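D-alanyl transferase DltD (Enterococcus faecium TX0133A04, PDB 6PFX) probably transfers D-alanine in lipoteichoic acid biosynthesis, acting at the cell membrane of this Gram-positive bacterium as a member of the SGNH hydrolase clan. Local coordinates at residues S46-L59 / E344-D358. Numbering follows the deposited sequence.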
ATOM      1  N   SER A  46       4.844   5.158   2.604  1.00 21.07           N
ATOM      2  CA  SER A  46       5.738   6.296   2.397  1.00 23.48           C
ATOM      3  C   SER A  46       6.768   6.077   1.294  1.00 18.26           C
ATOM      4  O   SER A  46       7.315   7.059   0.780  1.00 19.04           O
ATOM      5  CB  SER A  46       6.454   6.652   3.707  1.00 26.58           C
ATOM      6  OG  SER A  46       7.082   5.516   4.264  1.00 30.84           O
ATOM      7  N   GLU A  47       7.051   4.830   0.915  1.00 17.43           N
ATOM      8  CA  GLU A  47       8.037   4.593  -0.131  1.00 15.91           C
ATOM      9  C   GLU A  47       7.604   5.208  -1.454  1.00 19.77           C
ATOM     10  O   GLU A  47       8.445   5.470  -2.320  1.00 20.82           O
ATOM     11  CB  GLU A  47       8.299   3.095  -0.295  1.00 16.07           C
ATOM     12  CG  GLU A  47       7.157   2.274  -0.900  1.00 19.68           C
ATOM     13  CD  GLU A  47       5.994   2.036   0.043  1.00 23.84           C
ATOM     14  OE1 GLU A  47       6.091   2.298   1.264  1.00 23.54           O
ATOM     15  OE2 GLU A  47       4.955   1.579  -0.453  1.00 21.30           O
ATOM     16  N   LEU A  48       6.309   5.441  -1.637  1.00 16.62           N
ATOM     17  CA  LEU A  48       5.869   5.994  -2.907  1.00 15.19           C
ATOM     18  C   LEU A  48       6.241   7.459  -3.075  1.00 18.76           C
ATOM     19  O   LEU A  48       6.148   7.978  -4.192  1.00 15.99           O
ATOM     20  CB  LEU A  48       4.360   5.799  -3.056  1.00 16.44           C
ATOM     21  CG  LEU A  48       3.916   4.349  -3.291  1.00 16.52           C
ATOM     22  CD1 LEU A  48       2.398   4.231  -3.163  1.00 23.17           C
ATOM     23  CD2 LEU A  48       4.374   3.865  -4.647  1.00 21.86           C
ATOM     24  N   SER A  49       6.664   8.136  -2.015  1.00 20.04           N
ATOM     25  CA  SER A  49       7.152   9.502  -2.140  1.00 28.00           C
ATOM     26  C   SER A  49       8.639   9.580  -2.476  1.00 26.46           C
ATOM     27  O   SER A  49       9.176  10.687  -2.589  1.00 32.56           O
ATOM     28  CB  SER A  49       6.905  10.274  -0.843  1.00 29.27           C
ATOM     29  OG  SER A  49       7.812   9.841   0.156  1.00 27.55           O
ATOM     30  N   ARG A  50       9.322   8.447  -2.641  1.00 25.20           N
ATOM     31  CA  ARG A  50      10.764   8.469  -2.893  1.00 27.80           C
ATOM     32  C   ARG A  50      10.993   8.736  -4.382  1.00 16.95           C
ATOM     33  O   ARG A  50      11.313   7.840  -5.168  1.00 22.73           O
ATOM     34  CB  ARG A  50      11.430   7.169  -2.448  1.00 28.13           C
ATOM     35  CG  ARG A  50      11.226   6.781  -0.977  1.00 27.68           C
ATOM     36  CD  ARG A  50      11.716   7.854  -0.009  1.00 34.28           C
ATOM     37  NE  ARG A  50      10.825   9.010   0.065  1.00 35.59           N
ATOM     38  CZ  ARG A  50      11.216  10.237   0.402  1.00 42.34           C
ATOM     39  NH1 ARG A  50      10.331  11.226   0.441  1.00 41.30           N
ATOM     40  NH2 ARG A  50      12.492  10.479   0.683  1.00 44.91           N
ATOM     41  N   ILE A  51      10.848  10.002  -4.771  1.00 21.40           N
ATOM     42  CA  ILE A  51      11.028  10.387  -6.169  1.00 21.14           C
ATOM     43  C   ILE A  51      12.521  10.437  -6.483  1.00 22.32           C
ATOM     44  O   ILE A  51      13.265  11.237  -5.905  1.00 32.07           O
ATOM     45  CB  ILE A  51      10.362  11.734  -6.488  1.00 22.21           C
ATOM     46  CG1 ILE A  51       8.911  11.783  -6.000  1.00 29.25           C
ATOM     47  CG2 ILE A  51      10.417  12.001  -8.012  1.00 21.79           C
ATOM     48  CD1 ILE A  51       7.942  11.016  -6.853  1.00 23.97           C
ATOM     49  N   SER A  52      12.954   9.580  -7.395  1.00 22.06           N
ATOM     50  CA  SER A  52      14.307   9.510  -7.917  1.00 19.08           C
ATOM     51  C   SER A  52      14.133   9.195  -9.399  1.00 18.76           C
ATOM     52  O   SER A  52      12.999   8.988  -9.859  1.00 18.01           O
ATOM     53  CB  SER A  52      15.089   8.390  -7.252  1.00 21.95           C
ATOM     54  OG  SER A  52      14.691   7.126  -7.753  1.00 20.06           O
ATOM     55  N   PRO A  53      15.213   9.112 -10.173  1.00 16.23           N
ATOM     56  CA  PRO A  53      15.054   8.759 -11.593  1.00 15.73           C
ATOM     57  C   PRO A  53      14.382   7.410 -11.824  1.00 14.71           C
ATOM     58  O   PRO A  53      13.881   7.181 -12.933  1.00 17.80           O
ATOM     59  CB  PRO A  53      16.493   8.791 -12.134  1.00 15.51           C
ATOM     60  CG  PRO A  53      17.222   9.715 -11.194  1.00 17.74           C
ATOM     61  CD  PRO A  53      16.607   9.460  -9.837  1.00 17.33           C
ATOM     62  N   PHE A  54      14.312   6.537 -10.805  1.00 15.78           N
ATOM     63  CA  PHE A  54      13.830   5.159 -10.950  1.00 12.03           C
ATOM     64  C   PHE A  54      12.437   4.934 -10.391  1.00 11.83           C
ATOM     65  O   PHE A  54      11.890   3.835 -10.544  1.00 13.41           O
ATOM     66  CB  PHE A  54      14.852   4.194 -10.331  1.00 13.35           C
ATOM     67  CG  PHE A  54      16.235   4.527 -10.754  1.00 13.73           C
ATOM     68  CD1 PHE A  54      16.672   4.210 -12.031  1.00 13.99           C
ATOM     69  CD2 PHE A  54      17.055   5.277  -9.934  1.00 11.80           C
ATOM     70  CE1 PHE A  54      17.921   4.589 -12.469  1.00 14.24           C
ATOM     71  CE2 PHE A  54      18.322   5.651 -10.363  1.00 14.46           C
ATOM     72  CZ  PHE A  54      18.751   5.313 -11.630  1.00 14.05           C
ATOM     73  N   HIS A  55      11.845   5.951  -9.791  1.00 13.24           N
ATOM     74  CA  HIS A  55      10.481   5.879  -9.296  1.00 12.24           C
ATOM     75  C   HIS A  55       9.500   5.605 -10.433  1.00 14.81           C
ATOM     76  O   HIS A  55       9.707   6.064 -11.562  1.00 12.68           O
ATOM     77  CB  HIS A  55      10.206   7.234  -8.645  1.00 13.87           C
ATOM     78  CG  HIS A  55       8.859   7.359  -8.027  1.00 14.43           C
ATOM     79  ND1 HIS A  55       7.723   7.598  -8.767  1.00 15.24           N
ATOM     80  CD2 HIS A  55       8.466   7.304  -6.735  1.00 16.55           C
ATOM     81  CE1 HIS A  55       6.682   7.673  -7.958  1.00 12.93           C
ATOM     82  NE2 HIS A  55       7.106   7.490  -6.719  1.00 15.67           N
ATOM     83  N   PRO A  56       8.430   4.840 -10.169  1.00 13.44           N
ATOM     84  CA  PRO A  56       7.506   4.462 -11.253  1.00 13.16           C
ATOM     85  C   PRO A  56       6.942   5.628 -12.044  1.00 12.63           C
ATOM     86  O   PRO A  56       6.698   5.493 -13.249  1.00 12.74           O
ATOM     87  CB  PRO A  56       6.382   3.703 -10.523  1.00 14.03           C
ATOM     88  CG  PRO A  56       6.989   3.241  -9.236  1.00 16.58           C
ATOM     89  CD  PRO A  56       8.072   4.229  -8.877  1.00 13.35           C
ATOM     90  N   SER A  57       6.683   6.761 -11.396  1.00 13.40           N
ATOM     91  CA  SER A  57       6.115   7.884 -12.127  1.00 12.19           C
ATOM     92  C   SER A  57       7.145   8.518 -13.053  1.00 14.32           C
ATOM     93  O   SER A  57       6.786   9.006 -14.132  1.00 17.15           O
ATOM     94  CB  SER A  57       5.589   8.931 -11.147  1.00 16.92           C
ATOM     95  OG  SER A  57       4.585   8.396 -10.293  1.00 18.64           O
ATOM     96  N   VAL A  58       8.423   8.519 -12.650  1.00 13.42           N
ATOM     97  CA  VAL A  58       9.478   9.095 -13.481  1.00 13.21           C
ATOM     98  C   VAL A  58       9.734   8.222 -14.706  1.00 13.78           C
ATOM     99  O   VAL A  58       9.799   8.714 -15.836  1.00 15.48           O
ATOM    100  CB  VAL A  58      10.767   9.324 -12.668  1.00 13.64           C
ATOM    101  CG1 VAL A  58      11.830   9.962 -13.591  1.00 14.89           C
ATOM    102  CG2 VAL A  58      10.506  10.173 -11.445  1.00 16.71           C
ATOM    103  N   LEU A  59       9.856   6.909 -14.511  1.00 14.27           N
ATOM    104  CA  LEU A  59      10.074   6.035 -15.657  1.00 13.70           C
ATOM    105  C   LEU A  59       8.909   6.097 -16.639  1.00 15.33           C
ATOM    106  O   LEU A  59       9.114   6.144 -17.857  1.00 16.16           O
ATOM    107  CB  LEU A  59      10.302   4.604 -15.182  1.00 14.37           C
ATOM    108  CG  LEU A  59      11.570   4.390 -14.358  1.00 13.71           C
ATOM    109  CD1 LEU A  59      11.583   2.977 -13.819  1.00 12.37           C
ATOM    110  CD2 LEU A  59      12.826   4.669 -15.180  1.00 16.26           C
ATOM    111  N   GLU A 344      16.420   2.926  -0.098  1.00 11.91           N
ATOM    112  CA  GLU A 344      16.920   4.268   0.170  1.00 13.82           C
ATOM    113  C   GLU A 344      17.315   4.418   1.630  1.00 13.94           C
ATOM    114  O   GLU A 344      18.244   5.166   1.946  1.00 15.39           O
ATOM    115  CB  GLU A 344      15.842   5.299  -0.204  1.00 15.02           C
ATOM    116  CG  GLU A 344      16.315   6.737  -0.086  1.00 20.54           C
ATOM    117  CD  GLU A 344      15.270   7.757  -0.483  1.00 21.49           C
ATOM    118  OE1 GLU A 344      14.770   8.495   0.401  1.00 20.71           O
ATOM    119  OE2 GLU A 344      14.985   7.834  -1.692  1.00 21.96           O
ATOM    120  N   ASP A 345      16.644   3.704   2.524  1.00 14.63           N
ATOM    121  CA  ASP A 345      16.878   3.834   3.957  1.00 15.25           C
ATOM    122  C   ASP A 345      16.511   2.512   4.617  1.00 17.45           C
ATOM    123  O   ASP A 345      16.755   1.443   4.049  1.00 22.48           O
ATOM    124  CB  ASP A 345      16.093   5.025   4.504  1.00 17.85           C
ATOM    125  CG  ASP A 345      14.626   4.977   4.140  1.00 20.61           C
ATOM    126  OD1 ASP A 345      14.065   3.865   4.130  1.00 19.62           O
ATOM    127  OD2 ASP A 345      14.037   6.045   3.842  1.00 24.22           O
ATOM    128  N   THR A 346      15.941   2.561   5.811  1.00 18.76           N
ATOM    129  CA  THR A 346      15.681   1.336   6.551  1.00 21.93           C
ATOM    130  C   THR A 346      14.403   0.621   6.140  1.00 21.63           C
ATOM    131  O   THR A 346      14.187  -0.523   6.552  1.00 25.94           O
ATOM    132  CB  THR A 346      15.520   1.665   8.028  1.00 22.67           C
ATOM    133  OG1 THR A 346      14.479   2.639   8.167  1.00 20.40           O
ATOM    134  CG2 THR A 346      16.793   2.227   8.588  1.00 15.35           C
ATOM    135  N   ILE A 347      13.527   1.249   5.378  1.00 22.17           N
ATOM    136  CA  ILE A 347      12.301   0.536   5.070  1.00 24.49           C
ATOM    137  C   ILE A 347      11.800   0.821   3.666  1.00 20.27           C
ATOM    138  O   ILE A 347      10.936   0.098   3.159  1.00 23.44           O
ATOM    139  CB  ILE A 347      11.199   0.839   6.109  1.00 22.93           C
ATOM    140  CG1 ILE A 347      10.934   2.346   6.168  1.00 25.08           C
ATOM    141  CG2 ILE A 347      11.576   0.273   7.486  1.00 33.28           C
ATOM    142  CD1 ILE A 347       9.586   2.693   6.742  1.00 31.47           C
ATOM    143  N   HIS A 348      12.333   1.859   3.026  1.00 16.87           N
ATOM    144  CA  HIS A 348      11.753   2.387   1.800  1.00 13.49           C
ATOM    145  C   HIS A 348      12.565   1.995   0.576  1.00 15.39           C
ATOM    146  O   HIS A 348      13.782   2.210   0.532  1.00 13.88           O
ATOM    147  CB  HIS A 348      11.674   3.915   1.858  1.00 16.26           C
ATOM    148  CG  HIS A 348      10.847   4.429   2.986  1.00 21.01           C
ATOM    149  ND1 HIS A 348      11.318   5.354   3.892  1.00 30.93           N
ATOM    150  CD2 HIS A 348       9.579   4.143   3.361  1.00 27.05           C
ATOM    151  CE1 HIS A 348      10.376   5.611   4.783  1.00 35.24           C
ATOM    152  NE2 HIS A 348       9.310   4.890   4.481  1.00 32.57           N
ATOM    153  N   LEU A 349      11.872   1.473  -0.439  1.00 12.09           N
ATOM    154  CA  LEU A 349      12.507   1.182  -1.715  1.00 13.00           C
ATOM    155  C   LEU A 349      13.255   2.399  -2.230  1.00 13.20           C
ATOM    156  O   LEU A 349      12.799   3.539  -2.080  1.00 15.10           O
ATOM    157  CB  LEU A 349      11.456   0.786  -2.750  1.00 13.80           C
ATOM    158  CG  LEU A 349      10.942  -0.642  -2.681  1.00 14.35           C
ATOM    159  CD1 LEU A 349       9.744  -0.746  -3.610  1.00 17.95           C
ATOM    160  CD2 LEU A 349      11.991  -1.649  -3.070  1.00 16.21           C
ATOM    161  N   GLY A 350      14.402   2.146  -2.861  1.00 12.43           N
ATOM    162  CA  GLY A 350      15.327   3.150  -3.333  1.00 14.03           C
ATOM    163  C   GLY A 350      15.710   2.848  -4.779  1.00 13.64           C
ATOM    164  O   GLY A 350      15.043   2.161  -5.487  1.00 15.39           O
ATOM    165  N   TRP A 351      16.887   3.377  -5.150  1.00 12.08           N
ATOM    166  CA  TRP A 351      17.253   3.459  -6.568  1.00 11.72           C
ATOM    167  C   TRP A 351      17.227   2.093  -7.259  1.00 11.18           C
ATOM    168  O   TRP A 351      16.522   1.892  -8.258  1.00 12.04           O
ATOM    169  CB  TRP A 351      18.629   4.118  -6.684  1.00 14.85           C
ATOM    170  CG  TRP A 351      18.750   5.380  -5.860  1.00 13.17           C
ATOM    171  CD1 TRP A 351      18.445   6.649  -6.257  1.00 16.60           C
ATOM    172  CD2 TRP A 351      19.196   5.484  -4.494  1.00 14.06           C
ATOM    173  NE1 TRP A 351      18.661   7.535  -5.226  1.00 18.00           N
ATOM    174  CE2 TRP A 351      19.132   6.848  -4.138  1.00 17.18           C
ATOM    175  CE3 TRP A 351      19.634   4.555  -3.536  1.00 15.70           C
ATOM    176  CZ2 TRP A 351      19.506   7.310  -2.873  1.00 19.56           C
ATOM    177  CZ3 TRP A 351      20.012   5.015  -2.276  1.00 15.15           C
ATOM    178  CH2 TRP A 351      19.936   6.383  -1.957  1.00 15.50           C
ATOM    179  N   LYS A 352      17.989   1.137  -6.747  1.00 11.90           N
ATOM    180  CA  LYS A 352      18.042  -0.169  -7.391  1.00  9.77           C
ATOM    181  C   LYS A 352      16.756  -0.953  -7.185  1.00 10.87           C
ATOM    182  O   LYS A 352      16.386  -1.766  -8.047  1.00 10.43           O
ATOM    183  CB  LYS A 352      19.265  -0.918  -6.871  1.00 13.11           C
ATOM    184  CG  LYS A 352      20.561  -0.399  -7.499  1.00 12.43           C
ATOM    185  CD  LYS A 352      20.810  -0.995  -8.861  1.00 18.72           C
ATOM    186  CE  LYS A 352      21.212  -2.458  -8.753  1.00 19.73           C
ATOM    187  NZ  LYS A 352      21.025  -3.179 -10.042  1.00 20.13           N
ATOM    188  N   GLY A 353      16.070  -0.712  -6.066  1.00 11.46           N
ATOM    189  CA  GLY A 353      14.860  -1.454  -5.765  1.00 10.27           C
ATOM    190  C   GLY A 353      13.714  -1.066  -6.673  1.00  9.44           C
ATOM    191  O   GLY A 353      13.031  -1.929  -7.234  1.00  9.94           O
ATOM    192  N   TRP A 354      13.493   0.243  -6.839  1.00  9.27           N
ATOM    193  CA  TRP A 354      12.507   0.702  -7.811  1.00  9.82           C
ATOM    194  C   TRP A 354      12.876   0.267  -9.225  1.00 10.76           C
ATOM    195  O   TRP A 354      11.996  -0.058 -10.026  1.00 11.95           O
ATOM    196  CB  TRP A 354      12.317   2.220  -7.731  1.00 10.51           C
ATOM    197  CG  TRP A 354      11.422   2.664  -6.611  1.00 13.42           C
ATOM    198  CD1 TRP A 354      11.732   3.543  -5.605  1.00 18.35           C
ATOM    199  CD2 TRP A 354      10.060   2.262  -6.384  1.00 13.07           C
ATOM    200  NE1 TRP A 354      10.647   3.712  -4.776  1.00 19.33           N
ATOM    201  CE2 TRP A 354       9.612   2.936  -5.228  1.00 20.20           C
ATOM    202  CE3 TRP A 354       9.172   1.408  -7.053  1.00 16.30           C
ATOM    203  CZ2 TRP A 354       8.322   2.773  -4.724  1.00 22.31           C
ATOM    204  CZ3 TRP A 354       7.894   1.251  -6.551  1.00 21.10           C
ATOM    205  CH2 TRP A 354       7.482   1.931  -5.399  1.00 21.58           C
ATOM    206  N   LEU A 355      14.162   0.266  -9.568  1.00 10.42           N
ATOM    207  CA  LEU A 355      14.518  -0.222 -10.893  1.00 10.06           C
ATOM    208  C   LEU A 355      14.186  -1.702 -11.030  1.00  9.58           C
ATOM    209  O   LEU A 355      13.644  -2.122 -12.060  1.00 10.28           O
ATOM    210  CB  LEU A 355      15.987   0.033 -11.192  1.00 10.57           C
ATOM    211  CG  LEU A 355      16.474  -0.495 -12.538  1.00 11.94           C
ATOM    212  CD1 LEU A 355      15.770   0.228 -13.671  1.00 12.02           C
ATOM    213  CD2 LEU A 355      17.987  -0.382 -12.694  1.00 13.25           C
ATOM    214  N   ALA A 356      14.456  -2.497  -9.985  1.00 10.30           N
ATOM    215  CA  ALA A 356      14.127  -3.919 -10.046  1.00 10.47           C
ATOM    216  C   ALA A 356      12.627  -4.109 -10.174  1.00 12.44           C
ATOM    217  O   ALA A 356      12.153  -4.989 -10.902  1.00 12.61           O
ATOM    218  CB  ALA A 356      14.610  -4.637  -8.784  1.00 11.76           C
ATOM    219  N   ALA A 357      11.863  -3.301  -9.445  1.00 10.96           N
ATOM    220  CA  ALA A 357      10.414  -3.380  -9.525  1.00  9.62           C
ATOM    221  C   ALA A 357       9.946  -3.101 -10.942  1.00 11.12           C
ATOM    222  O   ALA A 357       9.009  -3.745 -11.432  1.00 10.82           O
ATOM    223  CB  ALA A 357       9.800  -2.418  -8.508  1.00  9.00           C
ATOM    224  N   ASP A 358      10.605  -2.158 -11.623  1.00 10.82           N
ATOM    225  CA  ASP A 358      10.194  -1.818 -12.973  1.00  7.94           C
ATOM    226  C   ASP A 358      10.281  -3.013 -13.911  1.00 10.36           C
ATOM    227  O   ASP A 358       9.559  -3.057 -14.912  1.00 10.96           O
ATOM    228  CB  ASP A 358      11.011  -0.661 -13.542  1.00 11.47           C
ATOM    229  CG  ASP A 358      10.397  -0.114 -14.822  1.00 10.97           C
ATOM    230  OD1 ASP A 358       9.199   0.229 -14.773  1.00 12.75           O
ATOM    231  OD2 ASP A 358      11.078  -0.075 -15.878  1.00 14.10           O
TER
HETATM  232  O   HOH W   1       9.990   1.811 -10.643  1.00 13.28           O
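S46 and H348 meet side chain to side chain in what is probably the active site of this SGNH-like fold. The 3-10 segment 46-49 follows strand 39-43 of the parallel sheet, and the loop 344-350 leads into helix 351-365. S46 OG lies 2.3 Å from H348 NE2, at the ring edge. This is shorter than a normal hydrogen bond, so the exact distance is doubtful, and either atom could be the donor. S46 OG sits between its own N and carbonyl carbon (chi1 53°), which turns it to the imidazole. At the other ring nitrogen, H348 ND1 donates to D345 OD2 at 2.8 Å, nearly in the ring plane and to the syn lone pair. D345 OD1 accepts from the backbone N of I347, an Asx turn, and from that of H348, an Asx motif; together they hold the carboxylate in position. I347 CG1 covers one face of the imidazole.

Beside this row, R50 NH2 makes a salt bridge to E344 OE1 at 3.0 Å. The bond is nearly straight (169°) and lies in the guanidinium plane, although the carboxylate is turned 66° from it. R50 NE and NH1 both grip S49 OG, fixing the guanidinium's rotation.

Deeper in, W354 is the side chain most covered by the other segment. P56 CD packs over one face of its six-membered ring, 3.7 Å from the centroid, in a CH-pi contact. L349 CD1 covers the opposite face, and E47 O comes to the ring edge. F54 packs with CD2 against W351 CB at 3.8 Å. A water donates to both F54 O and W354 O, bridging the two backbones.

The order serine, histidine, aspartate is consistent with a charge relay and a Ser-His-Asp catalytic triad, in which S46 would probably be the nucleophile.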